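PDB 5T1X: lectin from Colocasia esculenta, which probably binds mannose-containing glycans, as a member of the GNA-related family of plant lectins that recognise carbohydrate without catalysing any reaction. Local coordinates for residues B[65-68]-B[74-77]; B[88-91]-B[97-100]. All blocks are in the same frame, centred on the assembly; numbering follows the deposited sequence.

Contact 1. Residues B[65-68]-B[74-77]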
ATOM      1  N   GLU B  65       1.865  12.292   6.266  1.00  7.43           N
ATOM      2  CA  GLU B  65       1.160  13.479   5.778  1.00  6.96           C
ATOM      3  C   GLU B  65       1.345  13.605   4.270  1.00 10.15           C
ATOM      4  O   GLU B  65       2.474  13.602   3.764  1.00  9.56           O
ATOM      5  CB  GLU B  65       1.626  14.753   6.519  1.00  8.40           C
ATOM      6  CG  GLU B  65       0.703  15.958   6.343  1.00 12.07           C
ATOM      7  CD  GLU B  65       1.227  17.293   6.853  1.00 15.51           C
ATOM      8  OE1 GLU B  65       2.261  17.305   7.559  1.00 15.22           O
ATOM      9  OE2 GLU B  65       0.587  18.331   6.568  1.00 13.76           O
ATOM     10  N   LEU B  66       0.218  13.686   3.561  1.00  6.47           N
ATOM     11  CA  LEU B  66       0.180  13.832   2.096  1.00  6.55           C
ATOM     12  C   LEU B  66      -0.081  15.294   1.796  1.00  9.67           C
ATOM     13  O   LEU B  66      -1.073  15.842   2.276  1.00 10.04           O
ATOM     14  CB  LEU B  66      -0.924  12.926   1.529  1.00  7.00           C
ATOM     15  CG  LEU B  66      -1.023  12.845   0.001  1.00  9.29           C
ATOM     16  CD1 LEU B  66       0.175  12.108  -0.613  1.00  8.99           C
ATOM     17  CD2 LEU B  66      -2.328  12.161  -0.415  1.00 10.78           C
ATOM     18  N   ILE B  67       0.840  15.948   1.086  1.00  8.12           N
ATOM     19  CA  ILE B  67       0.737  17.396   0.859  1.00  7.26           C
ATOM     20  C   ILE B  67       0.831  17.752  -0.617  1.00 10.07           C
ATOM     21  O   ILE B  67       1.589  17.128  -1.361  1.00  9.32           O
ATOM     22  CB  ILE B  67       1.881  18.107   1.657  1.00 12.05           C
ATOM     23  CG1 ILE B  67       1.809  17.792   3.173  1.00 14.20           C
ATOM     24  CG2 ILE B  67       1.862  19.638   1.443  1.00 14.10           C
ATOM     25  CD1 ILE B  67       3.146  17.905   3.894  1.00 19.51           C
ATOM     26  N   ILE B  68       0.075  18.789  -1.017  1.00  6.56           N
ATOM     27  CA  ILE B  68       0.200  19.449  -2.318  1.00  5.43           C
ATOM     28  C   ILE B  68       0.934  20.740  -2.027  1.00 10.13           C
ATOM     29  O   ILE B  68       0.457  21.548  -1.216  1.00  9.23           O
ATOM     30  CB  ILE B  68      -1.148  19.731  -3.055  1.00  7.67           C
ATOM     31  CG1 ILE B  68      -1.955  18.458  -3.299  1.00  7.92           C
ATOM     32  CG2 ILE B  68      -0.905  20.535  -4.363  1.00  8.08           C
ATOM     33  CD1 ILE B  68      -3.376  18.784  -3.874  1.00 11.01           C
ATOM     34  N   LYS B  74       4.634  26.506  -1.054  1.00 11.60           N
ATOM     35  CA  LYS B  74       3.516  26.984  -0.251  1.00 11.78           C
ATOM     36  C   LYS B  74       2.508  25.833  -0.184  1.00 14.64           C
ATOM     37  O   LYS B  74       2.207  25.232  -1.218  1.00 13.05           O
ATOM     38  CB  LYS B  74       2.897  28.262  -0.847  1.00 15.35           C
ATOM     39  CG  LYS B  74       1.681  28.775  -0.071  1.00 28.97           C
ATOM     40  CD  LYS B  74       0.949  29.879  -0.817  1.00 39.98           C
ATOM     41  CE  LYS B  74      -0.521  29.931  -0.465  1.00 55.70           C
ATOM     42  NZ  LYS B  74      -0.757  30.433   0.918  1.00 66.20           N
ATOM     43  N   THR B  75       2.017  25.493   1.019  1.00 11.67           N
ATOM     44  CA  THR B  75       1.040  24.407   1.152  1.00 10.79           C
ATOM     45  C   THR B  75      -0.293  24.806   0.507  1.00 14.63           C
ATOM     46  O   THR B  75      -0.870  25.845   0.835  1.00 16.38           O
ATOM     47  CB  THR B  75       0.849  23.994   2.629  1.00 16.93           C
ATOM     48  OG1 THR B  75       2.111  23.575   3.145  1.00 16.29           O
ATOM     49  CG2 THR B  75      -0.168  22.853   2.795  1.00 14.45           C
ATOM     50  N   ILE B  76      -0.762  23.970  -0.428  1.00  9.56           N
ATOM     51  CA  ILE B  76      -2.031  24.158  -1.122  1.00  8.27           C
ATOM     52  C   ILE B  76      -3.114  23.271  -0.479  1.00 12.12           C
ATOM     53  O   ILE B  76      -4.284  23.660  -0.401  1.00 10.85           O
ATOM     54  CB  ILE B  76      -1.834  23.842  -2.634  1.00 11.44           C
ATOM     55  CG1 ILE B  76      -0.804  24.801  -3.287  1.00 11.39           C
ATOM     56  CG2 ILE B  76      -3.155  23.791  -3.394  1.00 14.40           C
ATOM     57  CD1 ILE B  76      -1.023  26.350  -3.048  1.00 17.21           C
ATOM     58  N   TRP B  77      -2.722  22.066  -0.043  1.00  9.78           N
ATOM     59  CA  TRP B  77      -3.623  21.089   0.558  1.00  9.22           C
ATOM     60  C   TRP B  77      -2.816  20.106   1.376  1.00 10.86           C
ATOM     61  O   TRP B  77      -1.669  19.811   1.039  1.00 10.04           O
ATOM     62  CB  TRP B  77      -4.417  20.335  -0.547  1.00  8.21           C
ATOM     63  CG  TRP B  77      -5.375  19.285  -0.048  1.00  8.76           C
ATOM     64  CD1 TRP B  77      -6.697  19.448   0.244  1.00 11.59           C
ATOM     65  CD2 TRP B  77      -5.091  17.890   0.133  1.00  8.10           C
ATOM     66  NE1 TRP B  77      -7.243  18.248   0.652  1.00 11.41           N
ATOM     67  CE2 TRP B  77      -6.277  17.275   0.589  1.00 11.38           C
ATOM     68  CE3 TRP B  77      -3.931  17.105  -0.006  1.00  9.27           C
ATOM     69  CZ2 TRP B  77      -6.346  15.906   0.891  1.00 10.38           C
ATOM     70  CZ3 TRP B  77      -4.001  15.751   0.291  1.00  9.98           C
ATOM     71  CH2 TRP B  77      -5.196  15.164   0.726  1.00 10.46           C
TER
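A classic beta bulge marks this antiparallel pairing: Ile76 and Trp77 both face the single residue Ile68. The carbonyl of Ile68 serves both of their amides, with a short bond from Ile76 N to Ile68 O (2.8 Å) and a weak one from Trp77 N to the same Ile68 O (3.4 Å). In return, Ile68 N reaches Trp77 O at 2.9 Å and almost straight, 169° at the hydrogen. That oxygen also receives the CA-H of Ile67, so one carbonyl gathers two neighbouring residues of the facing strand. The short strand axes run at 113° to each other, far from the near-reversal of a regular hairpin.

The strands 66-69 and 75-78 form a beta hairpin at one edge of a four-stranded antiparallel sheet, with 75-78 outermost, which fits one side of the beta-prism II fold of GNA-related lectins. On the face shared by Ile68 and Trp77, the indole is carried back along 65-68: its CG lies anti to the backbone N (chi1 179°), and the benzene half of the ring ends up beside Leu66. There Trp77 CZ3 sits 4.0 Å from Leu66 CD2 and 3.5 Å from Leu66 O, while Ile68 CG1 approaches the same ring obliquely near CE3. The two branches of Ile68 divide the bulge between them: CD1 lies 3.8 Å from Trp77 CB, and CG2 lies 3.8 Å from Ile76 CB.

Away from the face of Ile68 and Trp77, the branch methyls of Ile67 and Thr75 touch, CG2 to CG2 at 4.0 Å, while Thr75 OG1 is hydrogen-bonded to Lys69 NZ. Further packing comes from Leu58, which touches both Leu66 and Ile68, and from Phe101 of the neighbouring subunit, which packs on Trp77.

Contact 2. Residues B[88-91]-B[97-100]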
ATOM      1  N   TYR B  88       5.916   5.255   4.838  1.00  8.53           N
ATOM      2  CA  TYR B  88       4.469   5.222   4.554  1.00  7.06           C
ATOM      3  C   TYR B  88       4.203   4.885   3.098  1.00  9.82           C
ATOM      4  O   TYR B  88       5.090   5.015   2.254  1.00 10.02           O
ATOM      5  CB  TYR B  88       3.813   6.579   4.911  1.00  6.64           C
ATOM      6  CG  TYR B  88       3.728   6.804   6.409  1.00  7.18           C
ATOM      7  CD1 TYR B  88       2.535   6.614   7.094  1.00  8.21           C
ATOM      8  CD2 TYR B  88       4.863   7.118   7.155  1.00  8.31           C
ATOM      9  CE1 TYR B  88       2.460   6.777   8.480  1.00  9.92           C
ATOM     10  CE2 TYR B  88       4.808   7.252   8.547  1.00  9.00           C
ATOM     11  CZ  TYR B  88       3.600   7.092   9.202  1.00 12.52           C
ATOM     12  OH  TYR B  88       3.537   7.201  10.572  1.00 11.46           O
ATOM     13  N   VAL B  89       2.972   4.440   2.800  1.00  5.69           N
ATOM     14  CA  VAL B  89       2.582   4.154   1.429  1.00  5.47           C
ATOM     15  C   VAL B  89       1.142   4.615   1.220  1.00  8.52           C
ATOM     16  O   VAL B  89       0.298   4.419   2.088  1.00  9.18           O
ATOM     17  CB  VAL B  89       2.785   2.657   1.037  1.00 10.19           C
ATOM     18  CG1 VAL B  89       1.873   1.732   1.846  1.00  9.86           C
ATOM     19  CG2 VAL B  89       2.586   2.433  -0.469  1.00 10.39           C
ATOM     20  N   LEU B  90       0.892   5.261   0.087  1.00  6.37           N
ATOM     21  CA  LEU B  90      -0.448   5.630  -0.354  1.00  6.37           C
ATOM     22  C   LEU B  90      -0.824   4.600  -1.390  1.00 10.32           C
ATOM     23  O   LEU B  90      -0.077   4.424  -2.361  1.00  9.76           O
ATOM     24  CB  LEU B  90      -0.453   7.060  -0.951  1.00  6.67           C
ATOM     25  CG  LEU B  90      -1.720   7.483  -1.716  1.00 10.68           C
ATOM     26  CD1 LEU B  90      -2.897   7.720  -0.789  1.00 11.94           C
ATOM     27  CD2 LEU B  90      -1.454   8.756  -2.519  1.00 11.79           C
ATOM     28  N   ILE B  91      -1.938   3.881  -1.176  1.00  8.18           N
ATOM     29  CA  ILE B  91      -2.379   2.870  -2.121  1.00  6.71           C
ATOM     30  C   ILE B  91      -3.686   3.297  -2.759  1.00 10.62           C
ATOM     31  O   ILE B  91      -4.655   3.549  -2.047  1.00  9.74           O
ATOM     32  CB  ILE B  91      -2.542   1.460  -1.471  1.00  8.60           C
ATOM     33  CG1 ILE B  91      -1.276   1.024  -0.671  1.00  8.97           C
ATOM     34  CG2 ILE B  91      -2.926   0.402  -2.540  1.00  8.15           C
ATOM     35  CD1 ILE B  91      -1.434  -0.299   0.097  1.00 10.33           C
ATOM     36  N   PHE B  97     -10.862   3.175  -3.065  1.00 10.40           N
ATOM     37  CA  PHE B  97     -10.390   3.996  -1.949  1.00  9.26           C
ATOM     38  C   PHE B  97      -8.904   4.301  -2.118  1.00 11.95           C
ATOM     39  O   PHE B  97      -8.172   3.453  -2.616  1.00 11.05           O
ATOM     40  CB  PHE B  97     -10.583   3.254  -0.616  1.00 11.24           C
ATOM     41  CG  PHE B  97     -12.014   3.065  -0.173  1.00 13.36           C
ATOM     42  CD1 PHE B  97     -12.666   4.049   0.561  1.00 16.34           C
ATOM     43  CD2 PHE B  97     -12.703   1.900  -0.473  1.00 17.29           C
ATOM     44  CE1 PHE B  97     -13.985   3.871   0.978  1.00 17.34           C
ATOM     45  CE2 PHE B  97     -14.024   1.720  -0.048  1.00 19.39           C
ATOM     46  CZ  PHE B  97     -14.651   2.704   0.676  1.00 16.92           C
ATOM     47  N   ALA B  98      -8.462   5.495  -1.708  1.00  9.67           N
ATOM     48  CA  ALA B  98      -7.028   5.822  -1.691  1.00  8.63           C
ATOM     49  C   ALA B  98      -6.675   5.941  -0.226  1.00 11.62           C
ATOM     50  O   ALA B  98      -7.296   6.737   0.488  1.00 11.65           O
ATOM     51  CB  ALA B  98      -6.741   7.102  -2.466  1.00 10.01           C
ATOM     52  N   VAL B  99      -5.784   5.068   0.267  1.00  7.78           N
ATOM     53  CA  VAL B  99      -5.523   5.004   1.707  1.00  7.12           C
ATOM     54  C   VAL B  99      -4.040   5.123   2.017  1.00  8.63           C
ATOM     55  O   VAL B  99      -3.219   4.489   1.359  1.00  7.85           O
ATOM     56  CB  VAL B  99      -6.087   3.669   2.278  1.00 10.41           C
ATOM     57  CG1 VAL B  99      -5.860   3.567   3.792  1.00  9.72           C
ATOM     58  CG2 VAL B  99      -7.573   3.506   1.949  1.00 10.14           C
ATOM     59  N   ILE B 100      -3.707   5.902   3.053  1.00  5.07           N
ATOM     60  CA  ILE B 100      -2.312   6.021   3.512  1.00  4.74           C
ATOM     61  C   ILE B 100      -2.115   5.032   4.643  1.00  8.93           C
ATOM     62  O   ILE B 100      -2.817   5.104   5.666  1.00  8.08           O
ATOM     63  CB  ILE B 100      -1.924   7.452   3.960  1.00  7.36           C
ATOM     64  CG1 ILE B 100      -2.198   8.513   2.858  1.00  8.31           C
ATOM     65  CG2 ILE B 100      -0.437   7.484   4.457  1.00  9.08           C
ATOM     66  CD1 ILE B 100      -2.044   9.950   3.367  1.00 11.03           C
TER
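Leu90 and Ile100 form a non-hydrogen-bonded antiparallel pair, their CA atoms 4.3 Å apart, next to the hydrogen-bonded pair Ile91 and Val99, and the axes of the two short strands run at 164° to each other. The bonded pair closes a ring of two backbone bonds, Ile91 N to Val99 O at 2.9 Å and Val99 N to Ile91 O at 3.0 Å. Both acceptors take a second, softer contact: Leu90 CA leans on Val99 O, and Ala98 CA comes within 3.3 Å of Ile91 O. Val89 O receives Ile100 CA at 3.4 Å.

On the face carrying Leu90 and Ile100, the leucine reaches over the neighbouring strand with a single methyl. Its CG stands anti to the backbone N (chi1 168°), and CD1 lands 3.8 Å from Ile100 CG1 and 4.2 Å from Ala98 CB, bridging the two residues that flank Val99. Ile100 uses its other branch for Tyr88: CG2 approaches CD1 of the phenol ring obliquely at 4.1 Å. The far end of that ring is fixed separately, because Tyr88 OH is hydrogen-bonded to Lys84 O.

Ile91 and Val99 occupy the other face, where Tyr101 of the same chain and Ala84 of the neighbouring subunit pack on Ile91, and Ser99 of that subunit packs on Val99. Strand 8-10 flanks 89-92 on its other edge. Beyond 98-100, an antiparallel strand of the neighbouring subunit continues the sheet, and the ring of Phe97 meets Trp106 of that subunit with the planes inclined at about 40°. A sheet completed by a partner's strand in this way is consistent with the C-terminal strand exchange by which beta-prism II lectins of the GNA family form dimers.

How the contacts relate
Both contacts are beta hairpins of one chain, met in series: 65-68 with 74-77 closes before 88-91 with 97-100 opens. Their centres lie about 16 Å apart on opposite sides of the chain's centre, yet the two sheets touch through Leu66. Its CB comes within 3.7 Å of Ile100 CD1, and its CD2 lies 4.1 Å from Leu90 CD2, so the residue beside the Trp77 ring in contact 1 also packs against the face of contact 2 that carries Leu90 and Ile100. This inward meeting of sheets suits a beta-prism. The neighbouring subunit reaches both hairpins, touching contact 1 at Trp77 and extending the sheet of contact 2.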